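PDB 1J3N: 3-oxoacyl-(acyl-carrier protein) synthase II, which probably catalyses the condensation of acyl groups with malonyl-acyl-carrier protein, the chain-elongating step of fatty acid synthesis, and works as a homodimer. Local coordinates for residues A[7-12]-A[351-356]. Residues are numbered along the deposited sequence; the frame is centred on the assembly and turned at random.
Sequences TGLGAL and TVQALY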
# COMPACT_ATOMS: atom_id res chain seq x y z
N THR A 7 22.40 -4.33 -3.12
CA THR A 7 23.37 -5.41 -3.02
C THR A 7 22.81 -6.78 -3.40
O THR A 7 23.53 -7.78 -3.35
CB THR A 7 23.90 -5.51 -1.58
OG1 THR A 7 22.82 -5.83 -0.69
CG2 THR A 7 24.54 -4.19 -1.16
N GLY A 8 21.54 -6.82 -3.77
CA GLY A 8 20.93 -8.08 -4.15
C GLY A 8 19.83 -7.89 -5.17
O GLY A 8 19.01 -6.99 -5.03
N LEU A 9 19.82 -8.73 -6.20
CA LEU A 9 18.80 -8.64 -7.22
C LEU A 9 18.10 -9.99 -7.37
O LEU A 9 18.72 -10.99 -7.74
CB LEU A 9 19.43 -8.23 -8.56
CG LEU A 9 20.22 -6.91 -8.56
CD1 LEU A 9 20.99 -6.77 -9.86
CD2 LEU A 9 19.27 -5.72 -8.37
N GLY A 10 16.82 -10.01 -7.04
CA GLY A 10 16.02 -11.22 -7.16
C GLY A 10 15.01 -10.96 -8.25
O GLY A 10 14.04 -10.24 -8.05
N ALA A 11 15.26 -11.54 -9.42
CA ALA A 11 14.38 -11.34 -10.57
C ALA A 11 13.66 -12.60 -11.02
O ALA A 11 14.29 -13.63 -11.27
CB ALA A 11 15.19 -10.76 -11.73
N LEU A 12 12.34 -12.51 -11.12
CA LEU A 12 11.52 -13.63 -11.59
C LEU A 12 10.75 -13.03 -12.76
O LEU A 12 9.73 -12.38 -12.56
CB LEU A 12 10.56 -14.11 -10.49
CG LEU A 12 9.76 -15.38 -10.80
CD1 LEU A 12 10.72 -16.53 -11.11
CD2 LEU A 12 8.88 -15.72 -9.61
N THR A 351 17.57 -1.50 -14.67
CA THR A 351 18.24 -0.20 -14.62
C THR A 351 19.53 -0.28 -13.81
O THR A 351 20.54 0.34 -14.16
CB THR A 351 17.32 0.88 -14.01
OG1 THR A 351 16.11 0.95 -14.78
CG2 THR A 351 18.00 2.24 -14.04
N VAL A 352 19.51 -1.03 -12.72
CA VAL A 352 20.70 -1.20 -11.89
C VAL A 352 21.73 -2.04 -12.65
O VAL A 352 22.93 -1.78 -12.55
CB VAL A 352 20.36 -1.90 -10.55
CG1 VAL A 352 21.63 -2.37 -9.85
CG2 VAL A 352 19.61 -0.93 -9.65
N GLN A 353 21.26 -3.02 -13.42
CA GLN A 353 22.14 -3.90 -14.20
C GLN A 353 22.84 -3.14 -15.33
O GLN A 353 23.99 -3.44 -15.65
CB GLN A 353 21.35 -5.07 -14.80
CG GLN A 353 20.77 -6.04 -13.77
CD GLN A 353 20.06 -7.23 -14.40
OE1 GLN A 353 19.24 -7.06 -15.31
NE2 GLN A 353 20.34 -8.43 -13.90
N ALA A 354 22.16 -2.17 -15.92
CA ALA A 354 22.75 -1.37 -16.99
C ALA A 354 23.90 -0.51 -16.46
O ALA A 354 24.89 -0.30 -17.15
CB ALA A 354 21.70 -0.49 -17.65
N LEU A 355 23.76 0.00 -15.24
CA LEU A 355 24.80 0.83 -14.63
C LEU A 355 26.01 -0.01 -14.25
O LEU A 355 27.15 0.33 -14.55
CB LEU A 355 24.28 1.53 -13.37
CG LEU A 355 23.26 2.66 -13.50
CD1 LEU A 355 22.77 3.05 -12.12
CD2 LEU A 355 23.89 3.85 -14.19
N TYR A 356 25.73 -1.12 -13.56
CA TYR A 356 26.74 -2.06 -13.10
C TYR A 356 27.55 -2.71 -14.24
O TYR A 356 28.78 -2.77 -14.17
CB TYR A 356 26.03 -3.14 -12.28
CG TYR A 356 26.94 -4.18 -11.67
CD1 TYR A 356 27.72 -3.89 -10.56
CD2 TYR A 356 27.01 -5.47 -12.22
CE1 TYR A 356 28.56 -4.85 -10.00
CE2 TYR A 356 27.85 -6.44 -11.66
CZ TYR A 356 28.62 -6.13 -10.55
OH TYR A 356 29.45 -7.08 -10.00
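Leu9 reaches from strand 4-13 to helix 343-357 and sets its forked end against two neighbouring residues there. CD1 packs on CG of Gln353 at 4.0 Å, while both methyls, CD1 and CD2, lie about equally far from CG1 of Val352, at 4.4 Å, a looser approach. The backbones stay well apart: the nearest CA atoms, those of Leu9 and Val352, are 9.0 Å from each other, and the contact is made by side chains alone. No hydrogen bond crosses it, and the summed buried surface is a modest 113 Å².

The side chains of Leu9 and Gln353 meet at an angle rather than running alongside each other. In Gln353, CG stands opposite the carbonyl carbon (chi1 -65°) and the chain then runs on extended (chi2 -177°). This geometry presents the methylene at CG to the leucine and carries the amide past it. At that end OE1 is hydrogen-bonded to NE2 of Gln26, and NE2 to the backbone O of Gln19, which fastens the amide to helix 19-28. Val352 differs: its CA-CB bond already aims at the strand, and Phe405 of strand 399-406 also touches its side chain.

The contact packs a strand from the N-terminal part of the beta-ketoacyl synthase, a member of the thiolase clan, against a helix from its C-terminal part. All three touching residues are buried. Chemically, the interface is purely apolar between the segments, with the amide of Gln353 hydrogen-bonded to helix 19-28; dispersion and exclusion of water therefore probably supply its adhesion, while that amide, held at both its oxygen and its nitrogen, should limit how far the Gln353 methylenes can shift against Leu9.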